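Local coordinates for protein putative NAD(P)H-flavin oxidoreductase (Neisseria meningitidis serogroup A / serotype 4A, PDB 6WT2) that binds flavin mononucleotide and probably acts as an NAD(P)H-dependent nitroreductase of the NfsB type, with chloramphenicol a likely substrate, at residues 39-42 with 43-47; 146-149 with 150-153; 213-216 with 217-221. All blocks are in the same frame, centred on the assembly; numbering follows the deposited sequence.

Overall arrangement
Interactions 1 and 2 sit side by side, their centres 11 Å apart, and meet where the loop that follows helix 33-44 lies on helix 138-162: Ser46 OG comes to 3.4 Å from Ala152 CA, and Pro47 O to 3.8 Å from Ile151 CD1. Both touch the same flavin, interaction 1 at the ribityl chain through Pro47 and interaction 2 at the ring methyls through Gln148 and Ile151. Interaction 3 lies apart, its centre about 28 Å from that of interaction 1 and 23 Å from that of interaction 2, and its Arg214 grips the phosphate of the other flavin. The dimer closes this gap: Arg214 of the second subunit reaches residues 45 and 46 of interaction 1.

Interaction 1: 39-42 with 43-47; sequences ILEL and GRLSP. With FMN (flavin mononucleotide), chain K.
Leu40 O and Glu41 O receive Arg44 N and Leu45 N in the i to i+4 pattern of an alpha-helix, both bonds 2.9 Å long, the Arg44 N-H pointing almost straight at its acceptor. This is the last turn of helix 33-44. On its outer side Glu41 and Arg44 run alongside each other in the same direction and form a salt bridge, Glu41 OE2 to Arg44 NH1 at 2.7 Å. The carboxylate offers its syn lone pair, and OE2 lies within 1° of the guanidinium plane, at its edge, although the two planar groups are turned 59° apart. A bend at chi2 (68°) brings the carboxylate of Glu41 back to Arg44, whose chain stays extended from CG to NE. The Leu45 side chain passes obliquely across that of Glu41: its CD1 is 3.8 Å from Glu41 CG, and its CD2 is 3.6 Å from Glu41 OE2. Beyond the helix, Ser46 OG donates to Leu42 O at 2.9 Å, giving that late carbonyl a side-chain partner. Pro47 then leads to the flavin, its CB 3.2 Å from FMN O3'. Arg44 NE and NH2 bond to the backbone carbonyls of Arg215 and Arg214 of the second subunit. Within the chain, Ser46 OG also bonds to Asn155, and Ile39, Ser46 and Pro47 pack against helix 138-162.

Interaction 2: 146-149 with 150-153; sequences CRQT and YIAL. With FMN (flavin mononucleotide), chain K.
The flavin pocket is lined here by one face of helix 138-162, where Gln148 and Ile151, one turn apart, meet the methyl groups of the isoalloxazine ring. Gln148 OE1 lies 3.4 Å from FMN C7M, and Ile151 CD1 is 3.5 Å from C8M of the same flavin. A bend at chi2 (-56°) folds the Gln148 chain, and its amide is held at both ends: OE1 accepts from Ser49 N, while NE2 bonds to Trp144 O and to Glu171 of the second subunit. Along the helix, Thr149 and Tyr150 share the carbonyl of Cys146. Thr149 OG1 donates to Cys146 O at 2.6 Å, its hydroxyl turned back by a chi1 of 72°, and Tyr150 CD2 approaches the same oxygen at 3.1 Å with the ring edge. Tyr150 N makes a weak bond to Cys146 O and a shorter one to Arg147 O (3.1 Å), whose donor stands 63° out of the carbonyl plane. Ile151 N bonds to Gln148 O in the same i to i+3 manner, consistent with a locally tighter winding before Leu153 N returns to an i+4 acceptor, Thr149 O, at 2.9 Å. Tyr150 OH bonds to Glu171 of its own chain, and Arg147 forms a salt bridge with Asp143 of the second subunit. The helix packs through Cys146, Thr149, Tyr150 and Leu153 onto strands 85-92 and 194-203.

Interaction 3: 213-216 with 217-221; sequences ARRP and LEETV. With FMN (flavin mononucleotide), chain G.
Among the side-chain hydrogen bonds, Arg215 and Thr220 cross at about a right angle, and the arginine touches the threonine hydroxyl through two nitrogens. Arg215 NH2 lies 3.1 Å from Thr220 OG1 and NE of the same arginine is farther from it; both bonds are weak, with N-H angles of 133° and 127°. A third weak bond runs from Arg215 NE to Glu219 O. The guanidinium is carried back over the turn by a bend at chi3 (51°). A water completes this side: it donates to Arg215 O and also hydrogen-bonds to Thr220 OG1.

Backbone bonds define the turn itself. Glu219 N donates to Pro216 O at 2.8 Å, from above the carbonyl plane, and Leu217 O receives both Thr220 N and Val221 N. Together they wind residues 216-221 through a short 3-10 segment at 217-218 before strand 221-223, which pairs in parallel with a strand of the second subunit and so continues the sheet across the dimer interface.

Van der Waals contacts lie on the exposed side. Pro216 and Glu219 run side by side in the same direction, with Glu219 OE2 resting 3.5 Å from Pro216 CG, while Glu219 OE1 rests 3.6 Å from Arg215 CG.

The bonds to the flavin come from Arg214, whose guanidinium has FMN O3P at its edge and in its plane. Arg214 NH2 donates to FMN O3P at 2.8 Å, with a weaker bond from NH1, which also donates to Ala213 O at 3.0 Å. Its NE bonds to Ser46 O of the second subunit, and Arg19 NH2 hydrogen-bonds to the same FMN, close to Arg214 NH2.

Interaction 1: 39-42 with 43-47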
loop_
_atom_site.group_PDB
_atom_site.type_symbol
_atom_site.label_atom_id
_atom_site.label_comp_id
_atom_site.label_asym_id
_atom_site.label_seq_id
_atom_site.Cartn_x
_atom_site.Cartn_y
_atom_site.Cartn_z
ATOM N N ILE A 39 11.005 12.759 0.664
ATOM C CA ILE A 39 10.247 11.599 1.133
ATOM C C ILE A 39 8.758 11.932 1.215
ATOM O O ILE A 39 7.904 11.172 0.740
ATOM C CB ILE A 39 10.799 11.118 2.488
ATOM C CG1 ILE A 39 12.236 10.611 2.325
ATOM C CG2 ILE A 39 9.917 10.030 3.077
ATOM C CD1 ILE A 39 12.909 10.293 3.665
ATOM N N LEU A 40 8.418 13.074 1.820
ATOM C CA LEU A 40 7.008 13.466 1.868
ATOM C C LEU A 40 6.424 13.581 0.466
ATOM O O LEU A 40 5.243 13.273 0.242
ATOM C CB LEU A 40 6.840 14.789 2.618
ATOM C CG LEU A 40 7.205 14.814 4.107
ATOM C CD1 LEU A 40 7.263 16.266 4.608
ATOM C CD2 LEU A 40 6.207 14.016 4.937
ATOM N N GLU A 41 7.233 14.029 -0.492
ATOM C CA GLU A 41 6.719 14.212 -1.845
ATOM C C GLU A 41 6.348 12.876 -2.473
ATOM O O GLU A 41 5.363 12.788 -3.218
ATOM C CB GLU A 41 7.737 14.954 -2.706
ATOM C CG GLU A 41 7.168 15.435 -4.032
ATOM C CD GLU A 41 6.128 16.543 -3.861
ATOM O OE1 GLU A 41 6.241 17.336 -2.892
ATOM O OE2 GLU A 41 5.198 16.617 -4.700
ATOM N N LEU A 42 7.106 11.819 -2.171
ATOM C CA LEU A 42 6.748 10.508 -2.694
ATOM C C LEU A 42 5.372 10.089 -2.207
ATOM O O LEU A 42 4.599 9.479 -2.954
ATOM C CB LEU A 42 7.800 9.472 -2.298
ATOM C CG LEU A 42 9.218 9.778 -2.772
ATOM C CD1 LEU A 42 10.218 8.877 -2.060
ATOM C CD2 LEU A 42 9.321 9.604 -4.275
ATOM N N GLY A 43 5.037 10.423 -0.960
ATOM C CA GLY A 43 3.706 10.114 -0.468
ATOM C C GLY A 43 2.640 11.002 -1.083
ATOM O O GLY A 43 1.564 10.525 -1.452
ATOM N N ARG A 44 2.921 12.304 -1.195
ATOM C CA ARG A 44 1.992 13.230 -1.844
ATOM C C ARG A 44 1.617 12.760 -3.244
ATOM O O ARG A 44 0.443 12.788 -3.633
ATOM C CB ARG A 44 2.611 14.629 -1.912
ATOM C CG ARG A 44 1.892 15.569 -2.865
ATOM C CD ARG A 44 2.281 17.027 -2.639
ATOM N NE ARG A 44 1.455 17.894 -3.481
ATOM C CZ ARG A 44 1.789 18.305 -4.700
ATOM N NH1 ARG A 44 2.957 17.964 -5.225
ATOM N NH2 ARG A 44 0.951 19.063 -5.393
ATOM N N LEU A 45 2.606 12.348 -4.026
ATOM C CA LEU A 45 2.375 11.988 -5.416
ATOM C C LEU A 45 1.832 10.572 -5.598
ATOM O O LEU A 45 1.564 10.171 -6.742
ATOM C CB LEU A 45 3.669 12.156 -6.205
ATOM C CG LEU A 45 4.281 13.550 -6.256
ATOM C CD1 LEU A 45 5.632 13.492 -6.948
ATOM C CD2 LEU A 45 3.340 14.556 -6.957
ATOM N N SER A 46 1.644 9.815 -4.519
ATOM C CA SER A 46 1.185 8.447 -4.661
ATOM C C SER A 46 -0.224 8.446 -5.245
ATOM O O SER A 46 -0.964 9.420 -5.085
ATOM C CB SER A 46 1.197 7.717 -3.317
ATOM O OG SER A 46 2.529 7.473 -2.889
ATOM N N PRO A 47 -0.608 7.387 -5.949
ATOM C CA PRO A 47 -1.975 7.295 -6.458
ATOM C C PRO A 47 -2.927 6.882 -5.348
ATOM O O PRO A 47 -2.528 6.385 -4.296
ATOM C CB PRO A 47 -1.875 6.207 -7.529
ATOM C CG PRO A 47 -0.812 5.285 -6.980
ATOM C CD PRO A 47 0.190 6.188 -6.302
HETATM N N1 FMN K . -8.408 4.198 -12.333
HETATM C C2 FMN K . -9.319 3.659 -13.190
HETATM O O2 FMN K . -9.447 4.190 -14.311
HETATM N N3 FMN K . -10.171 2.681 -12.833
HETATM C C4 FMN K . -10.117 2.097 -11.620
HETATM O O4 FMN K . -10.832 1.120 -11.324
HETATM C C4A FMN K . -9.111 2.583 -10.663
HETATM N N5 FMN K . -9.111 2.154 -9.387
HETATM C C5A FMN K . -8.118 2.536 -8.560
HETATM C C6 FMN K . -7.902 1.807 -7.393
HETATM C C7 FMN K . -6.904 2.228 -6.530
HETATM C C7M FMN K . -6.655 1.449 -5.270
HETATM C C8 FMN K . -5.950 3.281 -6.959
HETATM C C8M FMN K . -4.777 3.674 -6.098
HETATM C C9 FMN K . -6.165 4.001 -8.128
HETATM C C9A FMN K . -7.156 3.593 -8.982
HETATM N N10 FMN K . -7.324 4.253 -10.215
HETATM C C10 FMN K . -8.310 3.755 -11.075
HETATM C "C1'" FMN K . -6.406 5.313 -10.645
HETATM C "C2'" FMN K . -6.727 6.647 -9.942
HETATM O "O2'" FMN K . -7.874 7.250 -10.556
HETATM C "C3'" FMN K . -5.526 7.558 -10.096
HETATM O "O3'" FMN K . -4.446 6.994 -9.347
HETATM C "C4'" FMN K . -5.787 8.976 -9.582
HETATM O "O4'" FMN K . -6.892 9.506 -10.325
HETATM C "C5'" FMN K . -4.552 9.842 -9.780
HETATM O "O5'" FMN K . -4.096 9.709 -11.128
HETATM P P FMN K . -2.564 9.299 -11.401
HETATM O O1P FMN K . -1.757 10.324 -10.660
HETATM O O2P FMN K . -2.428 9.301 -12.896
HETATM O O3P FMN K . -2.503 7.901 -10.806
#

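Interaction 2: 146-149 with 150-153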
loop_
_atom_site.group_PDB
_atom_site.type_symbol
_atom_site.label_atom_id
_atom_site.label_comp_id
_atom_site.label_asym_id
_atom_site.label_seq_id
_atom_site.Cartn_x
_atom_site.Cartn_y
_atom_site.Cartn_z
ATOM N N CYS A 146 -7.735 3.549 4.540
ATOM C CA CYS A 146 -6.484 2.990 5.070
ATOM C C CYS A 146 -5.683 2.234 4.006
ATOM O O CYS A 146 -4.450 2.334 3.964
ATOM C CB CYS A 146 -6.774 2.062 6.255
ATOM S SG CYS A 146 -7.279 2.951 7.773
ATOM N N ARG A 147 -6.357 1.469 3.145
ATOM C CA ARG A 147 -5.637 0.765 2.087
ATOM C C ARG A 147 -4.847 1.734 1.219
ATOM O O ARG A 147 -3.677 1.480 0.892
ATOM C CB ARG A 147 -6.600 -0.046 1.210
ATOM C CG ARG A 147 -7.341 -1.177 1.912
ATOM C CD ARG A 147 -8.390 -1.725 0.960
ATOM N NE ARG A 147 -9.145 -2.842 1.510
ATOM C CZ ARG A 147 -9.664 -3.813 0.758
ATOM N NH1 ARG A 147 -9.492 -3.781 -0.560
ATOM N NH2 ARG A 147 -10.341 -4.809 1.317
ATOM N N GLN A 148 -5.470 2.854 0.835
ATOM C CA GLN A 148 -4.766 3.843 0.023
ATOM C C GLN A 148 -3.506 4.339 0.727
ATOM O O GLN A 148 -2.461 4.513 0.088
ATOM C CB GLN A 148 -5.692 5.021 -0.322
ATOM C CG GLN A 148 -7.153 4.656 -0.682
ATOM C CD GLN A 148 -7.268 3.661 -1.833
ATOM O OE1 GLN A 148 -6.589 3.786 -2.859
ATOM N NE2 GLN A 148 -8.142 2.670 -1.669
ATOM N N THR A 149 -3.572 4.547 2.049
ATOM C CA THR A 149 -2.411 5.082 2.757
ATOM C C THR A 149 -1.230 4.124 2.743
ATOM O O THR A 149 -0.083 4.565 2.898
ATOM C CB THR A 149 -2.757 5.428 4.207
ATOM O OG1 THR A 149 -2.930 4.230 4.980
ATOM C CG2 THR A 149 -4.021 6.287 4.279
ATOM N N TYR A 150 -1.480 2.829 2.568
ATOM C CA TYR A 150 -0.377 1.878 2.503
ATOM C C TYR A 150 0.357 1.967 1.167
ATOM O O TYR A 150 1.516 1.535 1.079
ATOM C CB TYR A 150 -0.889 0.460 2.761
ATOM C CG TYR A 150 -1.055 0.090 4.233
ATOM C CD1 TYR A 150 -0.323 -0.958 4.797
ATOM C CD2 TYR A 150 -1.944 0.773 5.046
ATOM C CE1 TYR A 150 -0.481 -1.310 6.139
ATOM C CE2 TYR A 150 -2.101 0.430 6.388
ATOM C CZ TYR A 150 -1.371 -0.603 6.925
ATOM O OH TYR A 150 -1.533 -0.940 8.251
ATOM N N ILE A 151 -0.293 2.506 0.127
ATOM C CA ILE A 151 0.420 2.825 -1.107
ATOM C C ILE A 151 1.443 3.919 -0.847
ATOM O O ILE A 151 2.614 3.798 -1.217
ATOM C CB ILE A 151 -0.562 3.260 -2.206
ATOM C CG1 ILE A 151 -1.643 2.205 -2.420
ATOM C CG2 ILE A 151 0.197 3.582 -3.487
ATOM C CD1 ILE A 151 -2.681 2.653 -3.453
ATOM N N ALA A 152 1.002 5.015 -0.218
ATOM C CA ALA A 152 1.919 6.099 0.120
ATOM C C ALA A 152 3.031 5.609 1.029
ATOM O O ALA A 152 4.197 5.969 0.842
ATOM C CB ALA A 152 1.159 7.239 0.790
ATOM N N LEU A 153 2.683 4.793 2.027
ATOM C CA LEU A 153 3.695 4.191 2.892
ATOM C C LEU A 153 4.746 3.435 2.083
ATOM O O LEU A 153 5.950 3.680 2.227
ATOM C CB LEU A 153 3.022 3.263 3.900
ATOM C CG LEU A 153 3.970 2.367 4.708
ATOM C CD1 LEU A 153 4.605 3.185 5.799
ATOM C CD2 LEU A 153 3.211 1.177 5.270
HETATM N N1 FMN K . -8.408 4.198 -12.333
HETATM C C2 FMN K . -9.319 3.659 -13.190
HETATM O O2 FMN K . -9.447 4.190 -14.311
HETATM N N3 FMN K . -10.171 2.681 -12.833
HETATM C C4 FMN K . -10.117 2.097 -11.620
HETATM O O4 FMN K . -10.832 1.120 -11.324
HETATM C C4A FMN K . -9.111 2.583 -10.663
HETATM N N5 FMN K . -9.111 2.154 -9.387
HETATM C C5A FMN K . -8.118 2.536 -8.560
HETATM C C6 FMN K . -7.902 1.807 -7.393
HETATM C C7 FMN K . -6.904 2.228 -6.530
HETATM C C7M FMN K . -6.655 1.449 -5.270
HETATM C C8 FMN K . -5.950 3.281 -6.959
HETATM C C8M FMN K . -4.777 3.674 -6.098
HETATM C C9 FMN K . -6.165 4.001 -8.128
HETATM C C9A FMN K . -7.156 3.593 -8.982
HETATM N N10 FMN K . -7.324 4.253 -10.215
HETATM C C10 FMN K . -8.310 3.755 -11.075
HETATM C "C1'" FMN K . -6.406 5.313 -10.645
HETATM C "C2'" FMN K . -6.727 6.647 -9.942
HETATM O "O2'" FMN K . -7.874 7.250 -10.556
HETATM C "C3'" FMN K . -5.526 7.558 -10.096
HETATM O "O3'" FMN K . -4.446 6.994 -9.347
HETATM C "C4'" FMN K . -5.787 8.976 -9.582
HETATM O "O4'" FMN K . -6.892 9.506 -10.325
HETATM C "C5'" FMN K . -4.552 9.842 -9.780
HETATM O "O5'" FMN K . -4.096 9.709 -11.128
HETATM P P FMN K . -2.564 9.299 -11.401
HETATM O O1P FMN K . -1.757 10.324 -10.660
HETATM O O2P FMN K . -2.428 9.301 -12.896
HETATM O O3P FMN K . -2.503 7.901 -10.806
#

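Interaction 3: 213-216 with 217-221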
loop_
_atom_site.group_PDB
_atom_site.type_symbol
_atom_site.label_atom_id
_atom_site.label_comp_id
_atom_site.label_asym_id
_atom_site.label_seq_id
_atom_site.Cartn_x
_atom_site.Cartn_y
_atom_site.Cartn_z
ATOM N N ALA A 213 13.988 -13.076 4.467
ATOM C CA ALA A 213 13.523 -14.049 3.483
ATOM C C ALA A 213 12.167 -13.647 2.914
ATOM O O ALA A 213 11.416 -12.874 3.509
ATOM C CB ALA A 213 13.406 -15.435 4.110
ATOM N N ARG A 214 11.866 -14.192 1.738
ATOM C CA ARG A 214 10.546 -14.108 1.137
ATOM C C ARG A 214 10.178 -15.484 0.603
ATOM O O ARG A 214 11.047 -16.285 0.245
ATOM C CB ARG A 214 10.485 -13.076 -0.012
ATOM C CG ARG A 214 10.673 -11.629 0.427
ATOM C CD ARG A 214 9.530 -11.163 1.326
ATOM N NE ARG A 214 9.590 -9.714 1.545
ATOM C CZ ARG A 214 10.384 -9.132 2.438
ATOM N NH1 ARG A 214 11.172 -9.878 3.219
ATOM N NH2 ARG A 214 10.377 -7.808 2.575
ATOM N N ARG A 215 8.882 -15.762 0.583
ATOM C CA ARG A 215 8.392 -16.968 -0.059
ATOM C C ARG A 215 8.862 -16.985 -1.513
ATOM O O ARG A 215 8.978 -15.928 -2.145
ATOM C CB ARG A 215 6.864 -16.994 0.007
ATOM C CG ARG A 215 6.230 -18.324 0.240
ATOM C CD ARG A 215 4.800 -18.156 0.727
ATOM N NE ARG A 215 4.022 -17.260 -0.120
ATOM C CZ ARG A 215 3.321 -16.232 0.340
ATOM N NH1 ARG A 215 3.291 -15.994 1.651
ATOM N NH2 ARG A 215 2.640 -15.461 -0.501
ATOM N N PRO A 216 9.170 -18.160 -2.064
ATOM C CA PRO A 216 9.532 -18.225 -3.487
ATOM C C PRO A 216 8.389 -17.766 -4.375
ATOM O O PRO A 216 7.212 -17.986 -4.076
ATOM C CB PRO A 216 9.843 -19.710 -3.710
ATOM C CG PRO A 216 10.201 -20.218 -2.358
ATOM C CD PRO A 216 9.337 -19.460 -1.393
ATOM N N LEU A 217 8.764 -17.134 -5.490
ATOM C CA LEU A 217 7.780 -16.610 -6.427
ATOM C C LEU A 217 6.809 -17.691 -6.894
ATOM O O LEU A 217 5.622 -17.416 -7.094
ATOM C CB LEU A 217 8.512 -15.973 -7.609
ATOM C CG LEU A 217 7.873 -14.857 -8.438
ATOM C CD1 LEU A 217 7.392 -13.708 -7.573
ATOM C CD2 LEU A 217 8.872 -14.364 -9.486
ATOM N N GLU A 218 7.276 -18.939 -7.018
ATOM C CA GLU A 218 6.413 -20.019 -7.469
ATOM C C GLU A 218 5.322 -20.361 -6.458
ATOM O O GLU A 218 4.371 -21.067 -6.805
ATOM C CB GLU A 218 7.261 -21.259 -7.782
ATOM C CG GLU A 218 8.296 -21.072 -8.913
ATOM C CD GLU A 218 9.358 -19.998 -8.625
ATOM O OE1 GLU A 218 9.700 -19.233 -9.562
ATOM O OE2 GLU A 218 9.833 -19.899 -7.466
ATOM N N GLU A 219 5.446 -19.904 -5.214
ATOM C CA GLU A 219 4.397 -20.053 -4.212
ATOM C C GLU A 219 3.569 -18.779 -4.048
ATOM O O GLU A 219 2.826 -18.645 -3.071
ATOM C CB GLU A 219 5.007 -20.455 -2.868
ATOM C CG GLU A 219 5.758 -21.784 -2.903
ATOM C CD GLU A 219 6.493 -22.078 -1.599
ATOM O OE1 GLU A 219 5.919 -21.828 -0.515
ATOM O OE2 GLU A 219 7.653 -22.545 -1.656
ATOM N N THR A 220 3.692 -17.840 -4.969
ATOM C CA THR A 220 2.981 -16.574 -4.819
ATOM C C THR A 220 2.254 -16.237 -6.106
ATOM O O THR A 220 1.170 -15.649 -6.078
ATOM C CB THR A 220 3.957 -15.469 -4.423
ATOM O OG1 THR A 220 4.345 -15.662 -3.053
ATOM C CG2 THR A 220 3.321 -14.084 -4.588
ATOM N N VAL A 221 2.830 -16.629 -7.239
ATOM C CA VAL A 221 2.300 -16.258 -8.541
ATOM C C VAL A 221 1.396 -17.372 -9.039
ATOM O O VAL A 221 1.773 -18.557 -9.012
ATOM C CB VAL A 221 3.430 -15.966 -9.545
ATOM C CG1 VAL A 221 2.840 -15.628 -10.934
ATOM C CG2 VAL A 221 4.281 -14.819 -9.032
HETATM N N1 FMN G . 8.580 -4.124 12.274
HETATM C C2 FMN G . 8.687 -3.870 13.603
HETATM O O2 FMN G . 9.774 -4.125 14.168
HETATM N N3 FMN G . 7.689 -3.328 14.324
HETATM C C4 FMN G . 6.483 -3.069 13.802
HETATM O O4 FMN G . 5.579 -2.496 14.451
HETATM C C4A FMN G . 6.284 -3.338 12.368
HETATM N N5 FMN G . 5.069 -3.189 11.808
HETATM C C5A FMN G . 4.920 -3.347 10.465
HETATM C C6 FMN G . 3.759 -2.872 9.849
HETATM C C7 FMN G . 3.603 -3.036 8.481
HETATM C C7M FMN G . 2.352 -2.546 7.786
HETATM C C8 FMN G . 4.686 -3.654 7.676
HETATM C C8M FMN G . 4.544 -3.722 6.174
HETATM C C9 FMN G . 5.870 -4.063 8.279
HETATM C C9A FMN G . 6.048 -3.867 9.644
HETATM N N10 FMN G . 7.263 -4.232 10.267
HETATM C C10 FMN G . 7.389 -4.015 11.645
HETATM C "C1'" FMN G . 8.382 -4.768 9.482
HETATM C "C2'" FMN G . 8.200 -6.252 9.132
HETATM O "O2'" FMN G . 8.449 -7.103 10.280
HETATM C "C3'" FMN G . 9.129 -6.543 7.957
HETATM O "O3'" FMN G . 8.689 -5.760 6.829
HETATM C "C4'" FMN G . 9.183 -8.007 7.504
HETATM O "O4'" FMN G . 9.591 -8.831 8.590
HETATM C "C5'" FMN G . 10.146 -8.173 6.338
HETATM O "O5'" FMN G . 11.454 -7.732 6.686
HETATM P P FMN G . 12.155 -6.613 5.760
HETATM O O1P FMN G . 11.088 -5.545 5.718
HETATM O O2P FMN G . 13.427 -6.172 6.424
HETATM O O3P FMN G . 12.368 -7.197 4.393
HETATM O O HOH W 1 6.546 -14.493 -2.827
#